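Local coordinates for adhesion and penetration protein autotransporter (Haemophilus influenzae, PDB 3SYJ) that promotes bacterial aggregation and adherence to and invasion of host cells, and is probably a serine protease, at residues I68-F82 with H92-Y104. Sequence-based numbering, arbitrary orientation.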
ATOM      1  N   ILE A  68      -5.486  54.212  41.312  1.00 19.92           N
ATOM      2  CA  ILE A  68      -6.840  53.682  41.326  1.00 16.01           C
ATOM      3  C   ILE A  68      -7.820  54.818  41.540  1.00 19.26           C
ATOM      4  O   ILE A  68      -7.421  55.965  41.779  1.00 18.96           O
ATOM      5  CB  ILE A  68      -7.035  52.637  42.435  1.00 18.83           C
ATOM      6  CG1 ILE A  68      -6.615  53.209  43.792  1.00 16.26           C
ATOM      7  CG2 ILE A  68      -6.255  51.374  42.105  1.00 15.50           C
ATOM      8  CD1 ILE A  68      -6.925  52.298  44.959  1.00 14.24           C
ATOM      9  N   VAL A  69      -9.106  54.502  41.444  1.00 22.52           N
ATOM     10  CA  VAL A  69     -10.161  55.487  41.666  1.00 17.56           C
ATOM     11  C   VAL A  69     -11.230  54.882  42.566  1.00 16.98           C
ATOM     12  O   VAL A  69     -11.528  53.690  42.471  1.00 15.67           O
ATOM     13  CB  VAL A  69     -10.781  55.967  40.344  1.00 17.44           C
ATOM     14  CG1 VAL A  69     -11.681  54.895  39.743  1.00 14.12           C
ATOM     15  CG2 VAL A  69     -11.558  57.245  40.562  1.00 20.20           C
ATOM     16  N   SER A  70     -11.785  55.701  43.453  1.00 17.82           N
ATOM     17  CA  SER A  70     -12.818  55.264  44.390  1.00 20.53           C
ATOM     18  C   SER A  70     -13.434  56.499  45.035  1.00 20.94           C
ATOM     19  O   SER A  70     -13.104  57.616  44.650  1.00 24.37           O
ATOM     20  CB  SER A  70     -12.221  54.343  45.458  1.00 17.46           C
ATOM     21  OG  SER A  70     -13.230  53.715  46.224  1.00 16.74           O
ATOM     22  N   VAL A  71     -14.330  56.313  46.004  1.00 22.93           N
ATOM     23  CA  VAL A  71     -14.898  57.453  46.726  1.00 22.01           C
ATOM     24  C   VAL A  71     -14.049  57.802  47.956  1.00 21.05           C
ATOM     25  O   VAL A  71     -13.471  56.919  48.599  1.00 19.27           O
ATOM     26  CB  VAL A  71     -16.396  57.222  47.151  1.00 26.70           C
ATOM     27  CG1 VAL A  71     -17.329  57.258  45.941  1.00 16.56           C
ATOM     28  CG2 VAL A  71     -16.559  55.919  47.929  1.00 21.08           C
ATOM     29  N   ALA A  72     -13.975  59.091  48.276  1.00 22.01           N
ATOM     30  CA  ALA A  72     -13.243  59.549  49.454  1.00 21.06           C
ATOM     31  C   ALA A  72     -13.770  58.942  50.750  1.00 26.11           C
ATOM     32  O   ALA A  72     -12.998  58.682  51.676  1.00 26.09           O
ATOM     33  CB  ALA A  72     -13.268  61.069  49.542  1.00 20.75           C
ATOM     34  N   HIS A  73     -15.081  58.717  50.831  1.00 28.06           N
ATOM     35  CA  HIS A  73     -15.655  58.250  52.088  1.00 25.21           C
ATOM     36  C   HIS A  73     -15.255  56.815  52.420  1.00 25.26           C
ATOM     37  O   HIS A  73     -15.459  56.346  53.537  1.00 25.79           O
ATOM     38  CB  HIS A  73     -17.178  58.511  52.183  1.00 32.32           C
ATOM     39  CG  HIS A  73     -18.041  57.452  51.567  1.00 32.77           C
ATOM     40  ND1 HIS A  73     -18.793  57.674  50.431  1.00 31.92           N
ATOM     41  CD2 HIS A  73     -18.317  56.183  51.956  1.00 30.12           C
ATOM     42  CE1 HIS A  73     -19.475  56.582  50.134  1.00 29.90           C
ATOM     43  NE2 HIS A  73     -19.199  55.661  51.040  1.00 30.29           N
ATOM     44  N   ASN A  74     -14.657  56.125  51.456  1.00 24.61           N
ATOM     45  CA  ASN A  74     -14.016  54.851  51.750  1.00 21.36           C
ATOM     46  C   ASN A  74     -12.707  55.151  52.456  1.00 28.63           C
ATOM     47  O   ASN A  74     -11.635  55.130  51.841  1.00 31.23           O
ATOM     48  CB  ASN A  74     -13.757  54.053  50.473  1.00 24.86           C
ATOM     49  CG  ASN A  74     -15.007  53.371  49.948  1.00 23.06           C
ATOM     50  OD1 ASN A  74     -15.926  53.069  50.706  1.00 20.52           O
ATOM     51  ND2 ASN A  74     -15.041  53.118  48.647  1.00 26.18           N
ATOM     52  N   VAL A  75     -12.802  55.432  53.753  1.00 31.16           N
ATOM     53  CA  VAL A  75     -11.690  56.003  54.503  1.00 28.72           C
ATOM     54  C   VAL A  75     -10.828  54.967  55.208  1.00 25.26           C
ATOM     55  O   VAL A  75      -9.832  55.318  55.834  1.00 31.56           O
ATOM     56  CB  VAL A  75     -12.197  57.015  55.563  1.00 29.31           C
ATOM     57  CG1 VAL A  75     -12.897  58.177  54.895  1.00 19.33           C
ATOM     58  CG2 VAL A  75     -13.121  56.323  56.554  1.00 23.65           C
ATOM     59  N   GLY A  76     -11.198  53.696  55.100  1.00 21.70           N
ATOM     60  CA  GLY A  76     -10.525  52.653  55.855  1.00 20.88           C
ATOM     61  C   GLY A  76      -9.487  51.792  55.142  1.00 26.68           C
ATOM     62  O   GLY A  76      -8.485  51.401  55.752  1.00 27.91           O
ATOM     63  N   TYR A  77      -9.715  51.476  53.870  1.00 20.15           N
ATOM     64  CA  TYR A  77      -8.837  50.537  53.172  1.00 25.01           C
ATOM     65  C   TYR A  77      -7.484  51.173  52.890  1.00 22.36           C
ATOM     66  O   TYR A  77      -7.405  52.360  52.630  1.00 20.56           O
ATOM     67  CB  TYR A  77      -9.487  49.991  51.892  1.00 20.49           C
ATOM     68  CG  TYR A  77      -9.502  50.928  50.707  1.00 21.13           C
ATOM     69  CD1 TYR A  77      -8.980  50.526  49.479  1.00 20.71           C
ATOM     70  CD2 TYR A  77     -10.066  52.199  50.796  1.00 21.21           C
ATOM     71  CE1 TYR A  77      -9.004  51.371  48.376  1.00 20.72           C
ATOM     72  CE2 TYR A  77     -10.096  53.053  49.696  1.00 19.68           C
ATOM     73  CZ  TYR A  77      -9.560  52.634  48.487  1.00 20.87           C
ATOM     74  OH  TYR A  77      -9.571  53.467  47.384  1.00 16.70           O
ATOM     75  N   THR A  78      -6.422  50.381  52.958  1.00 26.19           N
ATOM     76  CA  THR A  78      -5.068  50.912  52.805  1.00 25.36           C
ATOM     77  C   THR A  78      -4.315  50.245  51.662  1.00 24.48           C
ATOM     78  O   THR A  78      -3.161  50.572  51.402  1.00 22.43           O
ATOM     79  CB  THR A  78      -4.258  50.708  54.089  1.00 22.47           C
ATOM     80  OG1 THR A  78      -4.280  49.319  54.443  1.00 24.55           O
ATOM     81  CG2 THR A  78      -4.858  51.510  55.217  1.00 21.19           C
ATOM     82  N   ASP A  79      -4.967  49.307  50.985  1.00 26.91           N
ATOM     83  CA  ASP A  79      -4.327  48.557  49.910  1.00 21.24           C
ATOM     84  C   ASP A  79      -5.348  47.857  49.028  1.00 22.02           C
ATOM     85  O   ASP A  79      -6.521  47.734  49.393  1.00 23.43           O
ATOM     86  CB  ASP A  79      -3.339  47.539  50.490  1.00 22.38           C
ATOM     87  CG  ASP A  79      -3.946  46.698  51.592  1.00 25.32           C
ATOM     88  OD1 ASP A  79      -5.020  46.106  51.367  1.00 30.70           O
ATOM     89  OD2 ASP A  79      -3.345  46.622  52.685  1.00 29.75           O
ATOM     90  N   VAL A  80      -4.901  47.406  47.860  1.00 17.79           N
ATOM     91  CA  VAL A  80      -5.765  46.664  46.951  1.00 16.36           C
ATOM     92  C   VAL A  80      -5.004  45.483  46.384  1.00 17.30           C
ATOM     93  O   VAL A  80      -3.774  45.451  46.434  1.00 16.00           O
ATOM     94  CB  VAL A  80      -6.280  47.545  45.789  1.00 12.53           C
ATOM     95  CG1 VAL A  80      -7.288  48.573  46.302  1.00 14.45           C
ATOM     96  CG2 VAL A  80      -5.125  48.233  45.079  1.00 15.13           C
ATOM     97  N   ASP A  81      -5.724  44.503  45.851  1.00 12.50           N
ATOM     98  CA  ASP A  81      -5.069  43.433  45.109  1.00 15.54           C
ATOM     99  C   ASP A  81      -5.913  43.022  43.916  1.00 15.25           C
ATOM    100  O   ASP A  81      -7.073  43.408  43.813  1.00 18.87           O
ATOM    101  CB  ASP A  81      -4.721  42.233  46.009  1.00 17.45           C
ATOM    102  CG  ASP A  81      -5.934  41.622  46.677  1.00 25.17           C
ATOM    103  OD1 ASP A  81      -7.037  42.211  46.596  1.00 23.64           O
ATOM    104  OD2 ASP A  81      -5.780  40.549  47.295  1.00 32.61           O
ATOM    105  N   PHE A  82      -5.327  42.237  43.022  1.00 14.93           N
ATOM    106  CA  PHE A  82      -5.948  41.946  41.740  1.00 13.26           C
ATOM    107  C   PHE A  82      -5.758  40.491  41.364  1.00 17.61           C
ATOM    108  O   PHE A  82      -4.969  39.784  41.985  1.00 21.62           O
ATOM    109  CB  PHE A  82      -5.335  42.827  40.650  1.00 13.25           C
ATOM    110  CG  PHE A  82      -5.432  44.298  40.933  1.00 13.20           C
ATOM    111  CD1 PHE A  82      -6.549  45.021  40.545  1.00 15.06           C
ATOM    112  CD2 PHE A  82      -4.402  44.960  41.584  1.00 10.96           C
ATOM    113  CE1 PHE A  82      -6.642  46.380  40.806  1.00 13.31           C
ATOM    114  CE2 PHE A  82      -4.484  46.310  41.851  1.00 12.37           C
ATOM    115  CZ  PHE A  82      -5.609  47.025  41.456  1.00 13.96           C
ATOM    116  N   HIS A  92       0.412  33.828  44.081  1.00 17.05           N
ATOM    117  CA  HIS A  92       1.234  34.865  44.694  1.00 15.92           C
ATOM    118  C   HIS A  92       0.585  36.236  44.564  1.00 22.02           C
ATOM    119  O   HIS A  92       1.200  37.186  44.057  1.00 17.30           O
ATOM    120  CB  HIS A  92       2.620  34.888  44.055  1.00 16.33           C
ATOM    121  CG  HIS A  92       3.419  33.654  44.319  1.00 14.18           C
ATOM    122  ND1 HIS A  92       4.343  33.572  45.338  1.00 14.90           N
ATOM    123  CD2 HIS A  92       3.413  32.444  43.716  1.00 14.09           C
ATOM    124  CE1 HIS A  92       4.883  32.366  45.342  1.00 18.71           C
ATOM    125  NE2 HIS A  92       4.337  31.662  44.368  1.00 17.95           N
ATOM    126  N   ARG A  93      -0.660  36.347  45.018  1.00 23.77           N
ATOM    127  CA  ARG A  93      -1.346  37.629  44.956  1.00 21.14           C
ATOM    128  C   ARG A  93      -0.530  38.695  45.698  1.00 18.55           C
ATOM    129  O   ARG A  93       0.058  38.433  46.749  1.00 16.89           O
ATOM    130  CB  ARG A  93      -2.770  37.527  45.497  1.00 23.45           C
ATOM    131  CG  ARG A  93      -3.711  38.537  44.867  1.00 23.27           C
ATOM    132  CD  ARG A  93      -5.096  38.504  45.500  1.00 32.12           C
ATOM    133  NE  ARG A  93      -5.941  37.449  44.951  1.00 30.79           N
ATOM    134  CZ  ARG A  93      -6.447  36.455  45.670  1.00 28.96           C
ATOM    135  NH1 ARG A  93      -6.201  36.376  46.976  1.00 36.93           N
ATOM    136  NH2 ARG A  93      -7.207  35.542  45.086  1.00 19.30           N
ATOM    137  N   PHE A  94      -0.480  39.890  45.129  1.00 13.32           N
ATOM    138  CA  PHE A  94       0.373  40.940  45.659  1.00 15.35           C
ATOM    139  C   PHE A  94      -0.457  42.058  46.281  1.00 15.16           C
ATOM    140  O   PHE A  94      -1.470  42.476  45.723  1.00 14.78           O
ATOM    141  CB  PHE A  94       1.270  41.482  44.550  1.00 13.97           C
ATOM    142  CG  PHE A  94       2.326  42.429  45.031  1.00 15.62           C
ATOM    143  CD1 PHE A  94       3.475  41.957  45.647  1.00 19.51           C
ATOM    144  CD2 PHE A  94       2.180  43.793  44.849  1.00 12.97           C
ATOM    145  CE1 PHE A  94       4.451  42.834  46.091  1.00 16.14           C
ATOM    146  CE2 PHE A  94       3.147  44.670  45.282  1.00 16.74           C
ATOM    147  CZ  PHE A  94       4.289  44.191  45.907  1.00 16.49           C
ATOM    148  N   THR A  95      -0.024  42.534  47.443  1.00 16.37           N
ATOM    149  CA  THR A  95      -0.717  43.611  48.126  1.00 14.00           C
ATOM    150  C   THR A  95      -0.141  44.958  47.709  1.00 16.84           C
ATOM    151  O   THR A  95       0.978  45.308  48.093  1.00 19.03           O
ATOM    152  CB  THR A  95      -0.633  43.440  49.659  1.00 20.90           C
ATOM    153  OG1 THR A  95      -1.156  42.153  50.028  1.00 20.55           O
ATOM    154  CG2 THR A  95      -1.434  44.520  50.369  1.00 16.27           C
ATOM    155  N   TYR A  96      -0.888  45.699  46.895  1.00 14.57           N
ATOM    156  CA  TYR A  96      -0.470  47.034  46.490  1.00 13.20           C
ATOM    157  C   TYR A  96      -0.930  48.046  47.529  1.00 16.44           C
ATOM    158  O   TYR A  96      -2.117  48.125  47.825  1.00 16.86           O
ATOM    159  CB  TYR A  96      -1.047  47.384  45.113  1.00 13.18           C
ATOM    160  CG  TYR A  96      -0.493  46.514  44.008  1.00 14.47           C
ATOM    161  CD1 TYR A  96       0.733  46.803  43.419  1.00 12.29           C
ATOM    162  CD2 TYR A  96      -1.190  45.401  43.564  1.00  9.85           C
ATOM    163  CE1 TYR A  96       1.252  45.994  42.422  1.00 11.58           C
ATOM    164  CE2 TYR A  96      -0.690  44.599  42.570  1.00 13.43           C
ATOM    165  CZ  TYR A  96       0.536  44.896  42.005  1.00 13.60           C
ATOM    166  OH  TYR A  96       1.030  44.088  41.021  1.00 13.09           O
ATOM    167  N   LYS A  97       0.004  48.823  48.076  1.00 15.97           N
ATOM    168  CA  LYS A  97      -0.307  49.767  49.154  1.00 17.89           C
ATOM    169  C   LYS A  97      -0.582  51.186  48.677  1.00 16.56           C
ATOM    170  O   LYS A  97       0.144  51.725  47.851  1.00 18.74           O
ATOM    171  CB  LYS A  97       0.837  49.825  50.169  1.00 17.62           C
ATOM    172  CG  LYS A  97       1.171  48.506  50.833  1.00 20.79           C
ATOM    173  CD  LYS A  97       2.474  48.605  51.626  1.00 24.90           C
ATOM    174  CE  LYS A  97       2.898  47.246  52.169  1.00 36.16           C
ATOM    175  NZ  LYS A  97       4.168  47.329  52.945  1.00 45.61           N
ATOM    176  N   ILE A  98      -1.622  51.797  49.230  1.00 18.21           N
ATOM    177  CA  ILE A  98      -1.910  53.204  49.001  1.00 18.40           C
ATOM    178  C   ILE A  98      -0.886  54.071  49.742  1.00 21.47           C
ATOM    179  O   ILE A  98      -0.702  53.923  50.951  1.00 19.04           O
ATOM    180  CB  ILE A  98      -3.338  53.557  49.491  1.00 20.09           C
ATOM    181  CG1 ILE A  98      -4.391  52.933  48.563  1.00 20.68           C
ATOM    182  CG2 ILE A  98      -3.526  55.068  49.596  1.00 16.89           C
ATOM    183  CD1 ILE A  98      -5.805  52.943  49.130  1.00 21.02           C
ATOM    184  N   VAL A  99      -0.223  54.969  49.018  1.00 19.13           N
ATOM    185  CA  VAL A  99       0.781  55.846  49.611  1.00 19.01           C
ATOM    186  C   VAL A  99       0.285  57.284  49.633  1.00 20.92           C
ATOM    187  O   VAL A  99       0.862  58.140  50.295  1.00 22.21           O
ATOM    188  CB  VAL A  99       2.120  55.780  48.843  1.00 17.76           C
ATOM    189  CG1 VAL A  99       2.633  54.348  48.815  1.00 19.34           C
ATOM    190  CG2 VAL A  99       1.961  56.315  47.426  1.00 16.35           C
ATOM    191  N   LYS A 100      -0.789  57.542  48.901  1.00 21.36           N
ATOM    192  CA  LYS A 100      -1.382  58.867  48.844  1.00 17.82           C
ATOM    193  C   LYS A 100      -2.808  58.717  48.330  1.00 21.24           C
ATOM    194  O   LYS A 100      -3.023  58.142  47.262  1.00 20.17           O
ATOM    195  CB  LYS A 100      -0.562  59.759  47.919  1.00 17.53           C
ATOM    196  CG  LYS A 100      -1.069  61.175  47.799  1.00 19.25           C
ATOM    197  CD  LYS A 100      -0.981  61.893  49.129  1.00 23.64           C
ATOM    198  CE  LYS A 100      -1.184  63.382  48.943  1.00 25.94           C
ATOM    199  NZ  LYS A 100      -1.450  64.074  50.228  1.00 29.23           N
ATOM    200  N   ARG A 101      -3.777  59.222  49.096  1.00 22.99           N
ATOM    201  CA  ARG A 101      -5.197  59.032  48.788  1.00 22.54           C
ATOM    202  C   ARG A 101      -5.702  59.971  47.703  1.00 22.30           C
ATOM    203  O   ARG A 101      -6.594  59.619  46.935  1.00 24.73           O
ATOM    204  CB  ARG A 101      -6.053  59.210  50.046  1.00 23.53           C
ATOM    205  CG  ARG A 101      -5.611  58.353  51.213  1.00 23.26           C
ATOM    206  CD  ARG A 101      -6.766  58.033  52.142  1.00 27.57           C
ATOM    207  NE  ARG A 101      -6.613  56.681  52.659  1.00 31.42           N
ATOM    208  CZ  ARG A 101      -7.462  55.684  52.435  1.00 30.99           C
ATOM    209  NH1 ARG A 101      -8.567  55.872  51.728  1.00 27.67           N
ATOM    210  NH2 ARG A 101      -7.216  54.498  52.950  1.00 30.74           N
ATOM    211  N   ASN A 102      -5.126  61.166  47.649  1.00 22.92           N
ATOM    212  CA  ASN A 102      -5.579  62.202  46.734  1.00 21.05           C
ATOM    213  C   ASN A 102      -7.086  62.413  46.825  1.00 24.66           C
ATOM    214  O   ASN A 102      -7.804  62.294  45.835  1.00 22.75           O
ATOM    215  CB  ASN A 102      -5.154  61.892  45.297  1.00 24.79           C
ATOM    216  CG  ASN A 102      -3.638  61.905  45.121  1.00 26.80           C
ATOM    217  OD1 ASN A 102      -2.966  62.853  45.518  1.00 19.48           O
ATOM    218  ND2 ASN A 102      -3.101  60.851  44.522  1.00 22.12           N
ATOM    219  N   ASN A 103      -7.551  62.727  48.029  1.00 26.11           N
ATOM    220  CA  ASN A 103      -8.938  63.113  48.240  1.00 25.20           C
ATOM    221  C   ASN A 103      -9.218  64.448  47.558  1.00 25.42           C
ATOM    222  O   ASN A 103      -8.535  65.440  47.798  1.00 32.76           O
ATOM    223  CB  ASN A 103      -9.268  63.185  49.735  1.00 23.98           C
ATOM    224  CG  ASN A 103      -9.209  61.824  50.417  1.00 22.40           C
ATOM    225  OD1 ASN A 103      -9.543  60.803  49.821  1.00 22.14           O
ATOM    226  ND2 ASN A 103      -8.785  61.809  51.674  1.00 28.62           N
ATOM    227  N   TYR A 104     -10.218  64.449  46.688  1.00 22.81           N
ATOM    228  CA  TYR A 104     -10.641  65.637  45.956  1.00 29.44           C
ATOM    229  C   TYR A 104     -10.952  66.815  46.880  1.00 29.75           C
ATOM    230  O   TYR A 104     -11.586  66.645  47.917  1.00 28.03           O
ATOM    231  CB  TYR A 104     -11.894  65.283  45.172  1.00 24.27           C
ATOM    232  CG  TYR A 104     -12.241  66.213  44.049  1.00 27.67           C
ATOM    233  CD1 TYR A 104     -11.715  66.020  42.780  1.00 21.67           C
ATOM    234  CD2 TYR A 104     -13.137  67.256  44.242  1.00 27.44           C
ATOM    235  CE1 TYR A 104     -12.054  66.854  41.739  1.00 28.30           C
ATOM    236  CE2 TYR A 104     -13.482  68.097  43.208  1.00 25.81           C
ATOM    237  CZ  TYR A 104     -12.941  67.892  41.958  1.00 30.63           C
ATOM    238  OH  TYR A 104     -13.283  68.726  40.917  1.00 34.07           O
TER
HETATM  239  O   HOH W   1     -10.232  58.353  52.085  1.00 27.16           O
HETATM  240  O   HOH W   2      -2.546  41.723  43.400  1.00 11.08           O
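I68 and I98 meet first, methyl to methyl, at the buried start of the 68-82 segment. Further on, the type I turn V71-N74 sets CB of A72 3.7 Å from OD1 of N103, an oxygen hydrogen-bonded to H117. In the same turn, ND2 of N74 hydrogen-bonds to OG of S70, and this side chain also lies close to S218; its carbonyl oxygen takes a weak hydrogen bond from NH1 of R101 (3.2 Å), whose stronger polar partner is I329. A water joins NH1, again weakly, to the carbonyl of A72, and the carbonyl of V75 lies over one face of the guanidinium. Y77 stands its ring nearly upright to that guanidinium, planes 82° apart; its CG lies between backbone N and carbonyl carbon (chi1 77°), which puts one ring face under CD1 of I98, 3.9 Å from the centroid. From here the two segments pair: N of I98 reaches O of T78 at 2.9 Å, from above the carbonyl plane. At D79, opposite K97, CG packs on CG2 of T95. V80 and Y96 form the antiparallel hydrogen-bonded pair, each N 2.9 Å from the other's O. D81 makes a long, uncertain salt bridge with R93, whose NH2 is hydrogen-bonded to the carbonyl of A84. A water continues the pairing between N of F82 and O of F94, and CD2 of F82 comes within 3.8 Å of CD2 of Y96, ring planes inclined at 59°. Strand 120-121 completes this small antiparallel sheet in the passenger's trypsin-like S6 protease domain; H73, bonded to D115 and touching S218, the probable active-site serine, is consistent with a Ser-His-Asp catalytic triad.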